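Local atomic coordinates of pyridine nucleotide-disulphide oxidoreductase dimerisation region (Escherichia coli BL21, PDB entry 6KYY), a protein that is an FAD-dependent flavoprotein disulfide reductase induced by hypochlorous acid and probably involved in resistance to reactive chlorine species. Residues Trp295-Val300 with Arg315-Glu320; Val14-Gly19 with Ala106-Asn111; Thr24-Leu29 with His91-Met96; Ser113-Arg118 with Asn122-Gly127. All blocks are in the same frame, centred on the assembly; numbering follows the deposited sequence.

Interaction 1 of 4, residues Trp295-Val300 with Arg315-Glu320; sequences WAMGDV and RIVRDE. With FAD (flavin-adenine dinucleotide), chain N.
W295 turns the NE1 edge of its indole toward E320 of helix 307-321: NE1 looks at the carboxylate, whose OE2 lies near the plane of the ring at 3.3 Å from NE1. The bond is weak and bent, with an N-H...O angle of 140°, and the carboxylate is turned 68° against the indole. E320 gets there on a stretched chain, CG anti to the backbone N (chi1 -177°) and straight beyond it. The same OE2 takes a second weak bond from H288 NE2, and F131 stacks on the indole.

V317, one turn earlier on the helix, touches both W295 and M297, one methyl nearest each. Its CG1 comes obliquely to the ring, 3.7 Å from W295 CD1, the two side chains running past one another in opposite senses. Its CG2 faces the sulfur of M297, with SD 3.8 Å away.

Beyond M297 the chain turns to the cofactor: D299 N donates to O2P of the FAD at 2.8 Å, and the ribityl hydroxyl O3' gives a bond to D299 OD2. Packing thus carries the helix contact, with one feeble polar link at its margin, while D299 makes two sound hydrogen bonds to the flavin nucleotide.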
# COMPACT_ATOMS: atom_id res chain seq x y z
N TRP B 295 3.70 -18.25 31.02
CA TRP B 295 2.94 -17.43 30.10
C TRP B 295 2.61 -18.23 28.84
O TRP B 295 3.23 -19.25 28.54
CB TRP B 295 3.73 -16.17 29.70
CG TRP B 295 3.80 -15.11 30.75
CD1 TRP B 295 3.09 -13.95 30.79
CD2 TRP B 295 4.65 -15.10 31.90
NE1 TRP B 295 3.44 -13.22 31.90
CE2 TRP B 295 4.39 -13.90 32.60
CE3 TRP B 295 5.60 -15.99 32.42
CZ2 TRP B 295 5.05 -13.58 33.79
CZ3 TRP B 295 6.25 -15.66 33.59
CH2 TRP B 295 5.98 -14.46 34.26
N ALA B 296 1.61 -17.74 28.11
CA ALA B 296 1.25 -18.29 26.81
C ALA B 296 1.06 -17.14 25.84
O ALA B 296 0.40 -16.14 26.17
CB ALA B 296 -0.01 -19.15 26.88
N MET B 297 1.63 -17.26 24.65
CA MET B 297 1.56 -16.22 23.63
C MET B 297 1.25 -16.85 22.28
O MET B 297 1.68 -17.96 21.99
CB MET B 297 2.87 -15.43 23.55
CG MET B 297 3.16 -14.54 24.75
SD MET B 297 4.90 -14.09 24.84
CE MET B 297 5.67 -15.69 24.67
N GLY B 298 0.50 -16.12 21.47
CA GLY B 298 0.23 -16.54 20.11
C GLY B 298 -0.99 -17.42 19.98
O GLY B 298 -1.88 -17.46 20.83
N ASP B 299 -1.03 -18.15 18.86
CA ASP B 299 -2.18 -18.96 18.50
C ASP B 299 -2.45 -20.09 19.49
O ASP B 299 -3.52 -20.71 19.42
CB ASP B 299 -2.00 -19.54 17.09
CG ASP B 299 -1.56 -18.49 16.09
OD1 ASP B 299 -1.75 -17.28 16.37
OD2 ASP B 299 -1.02 -18.87 15.03
N VAL B 300 -1.51 -20.39 20.38
CA VAL B 300 -1.75 -21.38 21.42
C VAL B 300 -2.74 -20.89 22.47
O VAL B 300 -3.21 -21.69 23.29
CB VAL B 300 -0.42 -21.79 22.08
CG1 VAL B 300 -0.01 -20.79 23.16
CG2 VAL B 300 -0.51 -23.19 22.66
N ARG B 315 4.18 -7.59 23.39
CA ARG B 315 4.12 -6.27 24.00
C ARG B 315 3.50 -6.33 25.39
O ARG B 315 3.93 -5.61 26.29
CB ARG B 315 3.33 -5.32 23.10
CG ARG B 315 3.98 -5.05 21.75
CD ARG B 315 3.65 -3.66 21.24
NE ARG B 315 3.83 -3.56 19.79
CZ ARG B 315 2.83 -3.47 18.92
NH1 ARG B 315 1.57 -3.47 19.35
NH2 ARG B 315 3.09 -3.39 17.62
N ILE B 316 2.49 -7.18 25.57
CA ILE B 316 1.89 -7.34 26.89
C ILE B 316 2.93 -7.84 27.89
O ILE B 316 3.13 -7.25 28.95
CB ILE B 316 0.68 -8.29 26.83
CG1 ILE B 316 -0.30 -7.87 25.74
CG2 ILE B 316 -0.01 -8.36 28.18
CD1 ILE B 316 -0.76 -6.44 25.85
N VAL B 317 3.61 -8.94 27.55
CA VAL B 317 4.54 -9.55 28.50
C VAL B 317 5.80 -8.71 28.66
O VAL B 317 6.40 -8.69 29.74
CB VAL B 317 4.86 -11.00 28.08
CG1 VAL B 317 3.57 -11.78 27.84
CG2 VAL B 317 5.75 -11.03 26.85
N ARG B 318 6.22 -8.00 27.60
CA ARG B 318 7.37 -7.12 27.74
C ARG B 318 7.06 -5.94 28.64
O ARG B 318 7.96 -5.41 29.31
CB ARG B 318 7.84 -6.63 26.37
CG ARG B 318 9.19 -5.93 26.38
CD ARG B 318 9.03 -4.42 26.21
NE ARG B 318 10.21 -3.69 26.68
CZ ARG B 318 10.17 -2.69 27.55
NH1 ARG B 318 11.28 -2.08 27.92
NH2 ARG B 318 9.01 -2.30 28.06
N ASP B 319 5.80 -5.51 28.68
CA ASP B 319 5.40 -4.43 29.57
C ASP B 319 5.32 -4.87 31.02
O ASP B 319 5.30 -4.02 31.92
CB ASP B 319 4.05 -3.86 29.13
CG ASP B 319 3.83 -2.44 29.62
OD1 ASP B 319 4.83 -1.72 29.84
OD2 ASP B 319 2.66 -2.04 29.78
N GLU B 320 5.26 -6.18 31.28
CA GLU B 320 5.22 -6.67 32.65
C GLU B 320 6.61 -6.99 33.19
O GLU B 320 6.92 -6.68 34.35
CB GLU B 320 4.33 -7.91 32.75
CG GLU B 320 4.18 -8.44 34.17
CD GLU B 320 3.05 -9.44 34.30
OE1 GLU B 320 1.96 -9.05 34.76
OE2 GLU B 320 3.26 -10.62 33.95
PA FAD N . 4.22 -19.94 15.57
O1A FAD N . 3.13 -20.86 15.12
O2A FAD N . 4.67 -18.90 14.54
O5B FAD N . 5.46 -20.76 16.06
C5B FAD N . 5.34 -22.15 16.44
C4B FAD N . 6.72 -22.73 16.58
O4B FAD N . 6.80 -23.54 17.77
C3B FAD N . 7.17 -23.63 15.42
O3B FAD N . 8.50 -23.32 15.03
C2B FAD N . 7.05 -25.04 16.00
O2B FAD N . 7.99 -25.94 15.42
C1B FAD N . 7.38 -24.79 17.46
N9A FAD N . 6.86 -25.79 18.39
C8A FAD N . 5.59 -26.30 18.43
N7A FAD N . 5.40 -27.19 19.37
C5A FAD N . 6.64 -27.28 19.99
C6A FAD N . 7.10 -28.05 21.07
N6A FAD N . 6.35 -28.92 21.75
N1A FAD N . 8.40 -27.90 21.44
C2A FAD N . 9.16 -27.03 20.77
N3A FAD N . 8.83 -26.25 19.74
C4A FAD N . 7.55 -26.42 19.40
N1 FAD N . -1.12 -14.32 9.99
C2 FAD N . -1.23 -13.01 9.61
O2 FAD N . -1.15 -12.09 10.43
N3 FAD N . -1.42 -12.70 8.27
C4 FAD N . -1.54 -13.60 7.24
O4 FAD N . -1.70 -13.20 6.09
C4X FAD N . -1.43 -14.99 7.65
N5 FAD N . -1.50 -15.91 6.74
C5X FAD N . -1.39 -17.23 7.13
C6 FAD N . -1.48 -18.23 6.16
C7 FAD N . -1.38 -19.58 6.51
C7M FAD N . -1.48 -20.63 5.44
C8 FAD N . -1.18 -19.93 7.85
C8M FAD N . -1.06 -21.38 8.26
C9 FAD N . -1.09 -18.94 8.82
C9A FAD N . -1.19 -17.60 8.47
N10 FAD N . -1.10 -16.57 9.43
C10 FAD N . -1.22 -15.25 9.05
C1' FAD N . -0.90 -16.88 10.85
C2' FAD N . 0.57 -16.87 11.27
O2' FAD N . 1.28 -17.90 10.59
C3' FAD N . 0.65 -17.11 12.78
O3' FAD N . -0.50 -16.56 13.41
C4' FAD N . 1.90 -16.52 13.44
O4' FAD N . 3.06 -17.25 13.01
C5' FAD N . 1.82 -16.52 14.95
O5' FAD N . 2.26 -17.80 15.45
P FAD N . 2.75 -17.97 16.94
O1P FAD N . 3.53 -16.72 17.37
O2P FAD N . 1.61 -18.32 17.82
O3P FAD N . 3.77 -19.17 16.88

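Interaction 2 of 4, residues Val14-Gly19 with Ala106-Asn111; sequences VIIGFG and AEFINN. With FAD (flavin-adenine dinucleotide), chain N.
I16 reaches A106 and F108 with two different branches of one side chain. From CB, which heads for the loop 106-111, the methyl CG2 stands anti to the backbone N and meets the CB of A106 at 3.8 Å. The same methyl also lies 3.9 Å from N1A of the FAD adenine, so it borders both the loop and the base. The other branch leaves through CG1, beside the backbone N (chi1 -53°), and runs out extended to CD1. That terminal methyl ends 3.8 Å from CZ of F108, with CE2 next, and comes to the ring obliquely as the two side chains cross. L114 and I130 add further apolar surface around the isoleucine.

A106 does its polar work with its backbone. Its N-H points at N1A of the adenine, 3.1 Å from A106 N and fairly straight at 162°, and its carbonyl O receives a weak bond from the amino group N6A. The base is therefore read along one edge by main-chain atoms.

Past I16 the strand opens into a glycine-rich turn, where the CA of G17 sits 3.3 Å from the ribose oxygen O4B and G19 forms the N-cap of the next helix. Strand, glycine turn and helix, with G17 and G19 in the turn, are consistent with the dinucleotide-binding motif of a Rossmann-type FAD domain, here completed by a loop that holds the adenine.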
# COMPACT_ATOMS: atom_id res chain seq x y z
N VAL B 14 12.54 -19.28 29.74
CA VAL B 14 12.55 -20.37 28.77
C VAL B 14 11.33 -20.20 27.87
O VAL B 14 10.19 -20.19 28.36
CB VAL B 14 12.54 -21.75 29.44
CG1 VAL B 14 12.62 -22.85 28.39
CG2 VAL B 14 13.69 -21.87 30.42
N ILE B 15 11.57 -20.06 26.57
CA ILE B 15 10.51 -19.90 25.58
C ILE B 15 10.38 -21.20 24.81
O ILE B 15 11.39 -21.83 24.46
CB ILE B 15 10.80 -18.71 24.64
CG1 ILE B 15 10.81 -17.41 25.44
CG2 ILE B 15 9.76 -18.64 23.54
CD1 ILE B 15 11.90 -16.44 25.02
N ILE B 16 9.14 -21.62 24.55
CA ILE B 16 8.87 -22.88 23.87
C ILE B 16 8.32 -22.61 22.48
O ILE B 16 7.10 -22.43 22.31
CB ILE B 16 7.90 -23.75 24.69
CG1 ILE B 16 8.42 -23.91 26.12
CG2 ILE B 16 7.72 -25.11 24.03
CD1 ILE B 16 7.39 -24.48 27.08
N GLY B 17 9.19 -22.58 21.48
CA GLY B 17 8.78 -22.33 20.11
C GLY B 17 9.37 -21.07 19.53
O GLY B 17 9.59 -20.09 20.25
N PHE B 18 9.65 -21.08 18.23
CA PHE B 18 10.22 -19.93 17.54
C PHE B 18 9.16 -18.99 16.98
O PHE B 18 9.38 -18.37 15.93
CB PHE B 18 11.16 -20.39 16.43
CG PHE B 18 12.45 -19.62 16.35
CD1 PHE B 18 12.45 -18.28 15.96
CD2 PHE B 18 13.66 -20.22 16.65
CE1 PHE B 18 13.62 -17.57 15.89
CE2 PHE B 18 14.84 -19.51 16.58
CZ PHE B 18 14.82 -18.18 16.20
N GLY B 19 8.02 -18.86 17.65
CA GLY B 19 6.94 -18.03 17.16
C GLY B 19 7.29 -16.56 17.15
O GLY B 19 8.38 -16.13 17.54
N ALA B 106 9.86 -30.02 23.10
CA ALA B 106 9.73 -29.75 24.52
C ALA B 106 8.48 -30.42 25.09
O ALA B 106 7.46 -30.57 24.41
CB ALA B 106 9.68 -28.25 24.79
N GLU B 107 8.58 -30.82 26.36
CA GLU B 107 7.49 -31.49 27.05
C GLU B 107 7.58 -31.13 28.53
O GLU B 107 8.67 -31.15 29.11
CB GLU B 107 7.57 -33.01 26.86
CG GLU B 107 6.45 -33.79 27.53
CD GLU B 107 6.81 -35.25 27.72
OE1 GLU B 107 7.49 -35.57 28.71
OE2 GLU B 107 6.41 -36.08 26.88
N PHE B 108 6.44 -30.79 29.13
CA PHE B 108 6.40 -30.34 30.52
C PHE B 108 6.56 -31.54 31.44
O PHE B 108 5.69 -32.42 31.48
CB PHE B 108 5.10 -29.60 30.81
CG PHE B 108 5.16 -28.12 30.56
CD1 PHE B 108 5.92 -27.30 31.39
CD2 PHE B 108 4.46 -27.55 29.52
CE1 PHE B 108 5.98 -25.94 31.17
CE2 PHE B 108 4.52 -26.18 29.29
CZ PHE B 108 5.28 -25.38 30.12
N ILE B 109 7.67 -31.58 32.18
CA ILE B 109 7.77 -32.48 33.32
C ILE B 109 7.07 -31.88 34.53
O ILE B 109 6.34 -32.56 35.25
CB ILE B 109 9.24 -32.80 33.63
CG1 ILE B 109 9.85 -33.70 32.56
CG2 ILE B 109 9.37 -33.45 35.01
CD1 ILE B 109 11.37 -33.70 32.58
N ASN B 110 7.28 -30.58 34.75
CA ASN B 110 6.79 -29.88 35.92
C ASN B 110 6.30 -28.50 35.48
O ASN B 110 6.09 -28.25 34.30
CB ASN B 110 7.90 -29.77 36.97
CG ASN B 110 7.60 -30.57 38.21
OD1 ASN B 110 6.66 -31.36 38.22
ND2 ASN B 110 8.41 -30.39 39.25
N ASN B 111 6.11 -27.62 36.46
CA ASN B 111 5.94 -26.20 36.17
C ASN B 111 7.26 -25.44 36.23
O ASN B 111 7.26 -24.21 36.08
CB ASN B 111 4.93 -25.58 37.14
CG ASN B 111 5.44 -25.53 38.57
OD1 ASN B 111 5.59 -26.56 39.23
ND2 ASN B 111 5.69 -24.33 39.06
PA FAD N . 4.22 -19.94 15.57
O1A FAD N . 3.13 -20.86 15.12
O2A FAD N . 4.67 -18.90 14.54
O5B FAD N . 5.46 -20.76 16.06
C5B FAD N . 5.34 -22.15 16.44
C4B FAD N . 6.72 -22.73 16.58
O4B FAD N . 6.80 -23.54 17.77
C3B FAD N . 7.17 -23.63 15.42
O3B FAD N . 8.50 -23.32 15.03
C2B FAD N . 7.05 -25.04 16.00
O2B FAD N . 7.99 -25.94 15.42
C1B FAD N . 7.38 -24.79 17.46
N9A FAD N . 6.86 -25.79 18.39
C8A FAD N . 5.59 -26.30 18.43
N7A FAD N . 5.40 -27.19 19.37
C5A FAD N . 6.64 -27.28 19.99
C6A FAD N . 7.10 -28.05 21.07
N6A FAD N . 6.35 -28.92 21.75
N1A FAD N . 8.40 -27.90 21.44
C2A FAD N . 9.16 -27.03 20.77
N3A FAD N . 8.83 -26.25 19.74
C4A FAD N . 7.55 -26.42 19.40
N1 FAD N . -1.12 -14.32 9.99
C2 FAD N . -1.23 -13.01 9.61
O2 FAD N . -1.15 -12.09 10.43
N3 FAD N . -1.42 -12.70 8.27
C4 FAD N . -1.54 -13.60 7.24
O4 FAD N . -1.70 -13.20 6.09
C4X FAD N . -1.43 -14.99 7.65
N5 FAD N . -1.50 -15.91 6.74
C5X FAD N . -1.39 -17.23 7.13
C6 FAD N . -1.48 -18.23 6.16
C7 FAD N . -1.38 -19.58 6.51
C7M FAD N . -1.48 -20.63 5.44
C8 FAD N . -1.18 -19.93 7.85
C8M FAD N . -1.06 -21.38 8.26
C9 FAD N . -1.09 -18.94 8.82
C9A FAD N . -1.19 -17.60 8.47
N10 FAD N . -1.10 -16.57 9.43
C10 FAD N . -1.22 -15.25 9.05
C1' FAD N . -0.90 -16.88 10.85
C2' FAD N . 0.57 -16.87 11.27
O2' FAD N . 1.28 -17.90 10.59
C3' FAD N . 0.65 -17.11 12.78
O3' FAD N . -0.50 -16.56 13.41
C4' FAD N . 1.90 -16.52 13.44
O4' FAD N . 3.06 -17.25 13.01
C5' FAD N . 1.82 -16.52 14.95
O5' FAD N . 2.26 -17.80 15.45
P FAD N . 2.75 -17.97 16.94
O1P FAD N . 3.53 -16.72 17.37
O2P FAD N . 1.61 -18.32 17.82
O3P FAD N . 3.77 -19.17 16.88

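Interaction 3 of 4, residues Thr24-Leu29 with His91-Met96; sequences TLAVTL and HNLADM
V27 and L93 mark the closest approach of the two backbones, their CA atoms 6.5 Å apart, where helix 20-31 passes the late part of helix 71-94. Past L93 the chain brings M96 back toward 24-29. No hydrogen bond crosses between the segments; the contact is made by aliphatic side chains and one sulfur.

V27 splits its methyls between two partners. CG2, anti to the carbonyl carbon, meets CD1 of L93 at 3.8 Å, while CG1, anti to the backbone N (chi1 -166°), touches SD of M96 at 3.6 Å. Both partners cross the valine at about a right angle. L93 is forked in its turn: its other methyl, CD2, rests 3.9 Å from CB of A26, so the leucine end straddles neighbouring positions of the helix. In M96 the bend at chi3 turns CE aside, while SD makes the contact.

Away from this packing, T28 OG1 bonds back to T24 O at 2.6 Å, and the same threonine hydroxyl is joined to Y314 OH of helix 307-321.

Both helices pack on the sheet: A26 and L93 both touch L38 of strand 36-40 and I99 of strand 99-103, and L93 reaches V101 as well. Helix 20-31 thus lies between helix 71-94 and helix 307-321.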
# COMPACT_ATOMS: atom_id res chain seq x y z
N THR B 24 10.68 -12.68 19.58
CA THR B 24 10.86 -11.27 19.89
C THR B 24 11.17 -11.07 21.37
O THR B 24 11.99 -10.21 21.72
CB THR B 24 9.61 -10.48 19.50
OG1 THR B 24 9.16 -10.89 18.21
CG2 THR B 24 9.90 -8.99 19.49
N LEU B 25 10.53 -11.85 22.24
CA LEU B 25 10.82 -11.76 23.67
C LEU B 25 12.24 -12.22 23.97
O LEU B 25 12.92 -11.64 24.82
CB LEU B 25 9.81 -12.59 24.46
CG LEU B 25 9.85 -12.44 25.98
CD1 LEU B 25 9.64 -10.99 26.37
CD2 LEU B 25 8.80 -13.33 26.63
N ALA B 26 12.71 -13.26 23.27
CA ALA B 26 14.06 -13.76 23.51
C ALA B 26 15.11 -12.70 23.22
O ALA B 26 16.09 -12.57 23.97
CB ALA B 26 14.31 -15.01 22.65
N VAL B 27 14.93 -11.93 22.15
CA VAL B 27 15.90 -10.89 21.82
C VAL B 27 15.82 -9.74 22.81
O VAL B 27 16.84 -9.13 23.17
CB VAL B 27 15.70 -10.40 20.37
CG1 VAL B 27 16.90 -9.59 19.92
CG2 VAL B 27 15.52 -11.58 19.44
N THR B 28 14.61 -9.42 23.28
CA THR B 28 14.45 -8.29 24.20
C THR B 28 14.92 -8.63 25.61
O THR B 28 15.40 -7.74 26.32
CB THR B 28 12.99 -7.84 24.23
OG1 THR B 28 12.41 -7.98 22.93
CG2 THR B 28 12.90 -6.38 24.67
N LEU B 29 14.80 -9.89 26.03
CA LEU B 29 15.26 -10.27 27.36
C LEU B 29 16.76 -10.52 27.39
O LEU B 29 17.43 -10.19 28.37
CB LEU B 29 14.50 -11.50 27.85
CG LEU B 29 12.99 -11.34 28.03
CD1 LEU B 29 12.39 -12.56 28.72
CD2 LEU B 29 12.66 -10.07 28.80
N HIS B 91 19.99 -16.90 13.10
CA HIS B 91 21.24 -16.26 13.51
C HIS B 91 20.99 -15.02 14.36
O HIS B 91 21.80 -14.72 15.25
CB HIS B 91 22.07 -15.91 12.28
CG HIS B 91 23.02 -16.99 11.86
ND1 HIS B 91 24.26 -17.15 12.43
CD2 HIS B 91 22.90 -17.96 10.93
CE1 HIS B 91 24.87 -18.18 11.87
NE2 HIS B 91 24.07 -18.69 10.96
N ASN B 92 19.90 -14.30 14.13
CA ASN B 92 19.61 -13.12 14.94
C ASN B 92 19.36 -13.48 16.40
O ASN B 92 19.43 -12.59 17.26
CB ASN B 92 18.40 -12.37 14.36
CG ASN B 92 18.80 -11.10 13.63
OD1 ASN B 92 19.99 -10.84 13.43
ND2 ASN B 92 17.82 -10.31 13.24
N LEU B 93 19.08 -14.74 16.69
CA LEU B 93 18.98 -15.24 18.06
C LEU B 93 20.24 -15.96 18.51
O LEU B 93 20.73 -15.72 19.62
CB LEU B 93 17.77 -16.18 18.19
CG LEU B 93 16.46 -15.58 18.69
CD1 LEU B 93 15.72 -14.89 17.56
CD2 LEU B 93 15.59 -16.66 19.33
N ALA B 94 20.79 -16.83 17.66
CA ALA B 94 21.92 -17.66 18.05
C ALA B 94 23.21 -16.86 18.22
O ALA B 94 24.16 -17.37 18.81
CB ALA B 94 22.13 -18.77 17.02
N ASP B 95 23.26 -15.63 17.71
CA ASP B 95 24.47 -14.82 17.83
C ASP B 95 24.55 -14.07 19.15
O ASP B 95 25.63 -13.62 19.53
CB ASP B 95 24.57 -13.83 16.67
CG ASP B 95 24.74 -14.52 15.33
OD1 ASP B 95 25.10 -15.72 15.32
OD2 ASP B 95 24.50 -13.87 14.29
N MET B 96 23.43 -13.92 19.85
CA MET B 96 23.46 -13.25 21.15
C MET B 96 23.98 -14.20 22.21
O MET B 96 23.54 -15.35 22.28
CB MET B 96 22.06 -12.75 21.52
CG MET B 96 21.42 -11.87 20.46
SD MET B 96 20.10 -10.82 21.10
CE MET B 96 21.03 -9.73 22.18

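Interaction 4 of 4, residues Ser113-Arg118 with Asn122-Gly127; sequences SLRVHR and NLEIHG
The amide N of L114 gives a short bond to I125 O, 2.7 Å long, lying in the carbonyl plane and bent to 151° at the hydrogen. I125 N answers to L114 O at 3.2 Å, its donor tilted 27° from the carbonyl plane. At the next hydrogen-bonded pair, V116 and L123 repeat the exchange with two weak bonds, V116 N to L123 O and L123 N to V116 O. At the other end S113 OG and H126 ND1 share a hydrogen bond of 2.9 Å, the hydroxyl coming to the edge of the imidazole near its plane.

These pairs make an antiparallel beta hairpin whose second strand runs parallel to strand 10-16 in the mixed sheet of the FAD domain. L114, V116, L123 and I125 point to one face. There V116 places CG2 3.6 Å from L123 CB, and CG1 toward the end of I125, at about a right angle to it; L114 and V116 continue into the core against I16 and I39.

The opposite face, with S113, R115, E124 and H126, is polar. R115 and E124 lie side by side, but NH2 of R115 is 4.1 Å from E124 OE2, beyond a salt bridge, and the carboxylate is turned 82° from the guanidinium. The arginine's true partner is E107, held through NE. Near the turn, the guanidinium of R118 spreads its face over L123, whose CD2 is 3.6 Å from NH2, while NE of R118 bonds to G121 O.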
# COMPACT_ATOMS: atom_id res chain seq x y z
N SER B 113 10.43 -27.43 34.99
CA SER B 113 11.37 -28.16 34.15
C SER B 113 10.69 -28.66 32.88
O SER B 113 9.49 -28.95 32.88
CB SER B 113 11.99 -29.34 34.90
OG SER B 113 12.44 -28.95 36.18
N LEU B 114 11.47 -28.77 31.81
CA LEU B 114 11.01 -29.25 30.52
C LEU B 114 11.80 -30.50 30.14
O LEU B 114 12.93 -30.70 30.58
CB LEU B 114 11.18 -28.19 29.42
CG LEU B 114 10.32 -26.93 29.36
CD1 LEU B 114 8.84 -27.26 29.28
CD2 LEU B 114 10.61 -25.98 30.52
N ARG B 115 11.18 -31.34 29.31
CA ARG B 115 11.86 -32.47 28.68
C ARG B 115 11.91 -32.21 27.19
O ARG B 115 10.89 -32.32 26.50
CB ARG B 115 11.15 -33.79 28.99
CG ARG B 115 11.92 -35.02 28.52
CD ARG B 115 11.06 -36.27 28.52
NE ARG B 115 10.12 -36.29 29.65
CZ ARG B 115 10.33 -36.95 30.78
NH1 ARG B 115 9.43 -36.92 31.75
NH2 ARG B 115 11.45 -37.65 30.95
N VAL B 116 13.08 -31.86 26.68
CA VAL B 116 13.26 -31.68 25.25
C VAL B 116 13.60 -33.03 24.63
O VAL B 116 14.38 -33.81 25.19
CB VAL B 116 14.33 -30.61 24.94
CG1 VAL B 116 14.14 -29.40 25.85
CG2 VAL B 116 15.74 -31.16 25.08
N HIS B 117 12.98 -33.32 23.49
CA HIS B 117 13.11 -34.61 22.83
C HIS B 117 13.97 -34.43 21.58
O HIS B 117 13.50 -33.95 20.55
CB HIS B 117 11.74 -35.18 22.47
CG HIS B 117 10.97 -35.71 23.65
ND1 HIS B 117 10.06 -34.95 24.35
CD2 HIS B 117 10.98 -36.92 24.24
CE1 HIS B 117 9.54 -35.67 25.32
NE2 HIS B 117 10.08 -36.88 25.28
N ARG B 118 15.24 -34.81 21.69
CA ARG B 118 16.12 -34.93 20.55
C ARG B 118 16.48 -36.40 20.36
O ARG B 118 16.80 -37.07 21.35
CB ARG B 118 17.38 -34.09 20.72
CG ARG B 118 18.02 -34.19 22.10
CD ARG B 118 19.17 -33.21 22.27
NE ARG B 118 20.29 -33.80 22.99
CZ ARG B 118 21.52 -33.29 23.01
NH1 ARG B 118 21.79 -32.17 22.36
NH2 ARG B 118 22.48 -33.90 23.69
N ASN B 122 17.68 -37.41 25.61
CA ASN B 122 16.92 -36.27 26.10
C ASN B 122 17.80 -35.32 26.92
O ASN B 122 18.89 -35.66 27.37
CB ASN B 122 15.75 -36.74 26.96
CG ASN B 122 14.67 -37.42 26.15
OD1 ASN B 122 14.59 -37.26 24.93
ND2 ASN B 122 13.83 -38.20 26.82
N LEU B 123 17.28 -34.10 27.10
CA LEU B 123 17.86 -33.11 28.01
C LEU B 123 16.77 -32.60 28.94
O LEU B 123 15.57 -32.73 28.67
CB LEU B 123 18.48 -31.92 27.25
CG LEU B 123 19.50 -32.16 26.14
CD1 LEU B 123 19.91 -30.82 25.53
CD2 LEU B 123 20.71 -32.91 26.66
N GLU B 124 17.20 -31.99 30.04
CA GLU B 124 16.29 -31.40 31.02
C GLU B 124 16.64 -29.93 31.20
O GLU B 124 17.81 -29.59 31.41
CB GLU B 124 16.38 -32.14 32.37
CG GLU B 124 15.29 -33.19 32.56
CD GLU B 124 15.57 -34.47 31.79
OE1 GLU B 124 16.75 -34.85 31.66
OE2 GLU B 124 14.60 -35.09 31.30
N ILE B 125 15.63 -29.07 31.11
CA ILE B 125 15.82 -27.62 31.09
C ILE B 125 14.88 -26.99 32.11
O ILE B 125 13.68 -27.27 32.10
CB ILE B 125 15.57 -27.04 29.69
CG1 ILE B 125 16.56 -27.63 28.69
CG2 ILE B 125 15.64 -25.51 29.73
CD1 ILE B 125 16.79 -26.79 27.47
N HIS B 126 15.44 -26.15 32.98
CA HIS B 126 14.68 -25.49 34.03
C HIS B 126 14.51 -24.01 33.72
O HIS B 126 15.33 -23.40 33.03
CB HIS B 126 15.36 -25.65 35.39
CG HIS B 126 15.94 -27.01 35.62
ND1 HIS B 126 15.20 -28.17 35.49
CD2 HIS B 126 17.19 -27.40 35.97
CE1 HIS B 126 15.97 -29.21 35.75
NE2 HIS B 126 17.18 -28.77 36.05
N GLY B 127 13.43 -23.43 34.24
CA GLY B 127 13.14 -22.03 33.99
C GLY B 127 12.49 -21.30 35.15
O GLY B 127 11.50 -21.76 35.71

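From the N terminus, strand 10-16 leads through the glycine turn straight into helix 20-31, so 14-19 and 24-29 begin the first two long loops. Interaction 3 closes the inner one at 91-96 and is nested within the loop that interaction 2 closes at 106-111. F18 on L93 and I15 on A26 join the two directly. Interaction 4 then closes a short hairpin of its own, tied back to interaction 2 by a salt bridge between 106-111 and 113-118. Interaction 1 comes last, far along the chain, yet its strand belongs to the same sheet and its helix meets 24-29 through V317 and L25. Interactions 1 and 2 both touch the FAD.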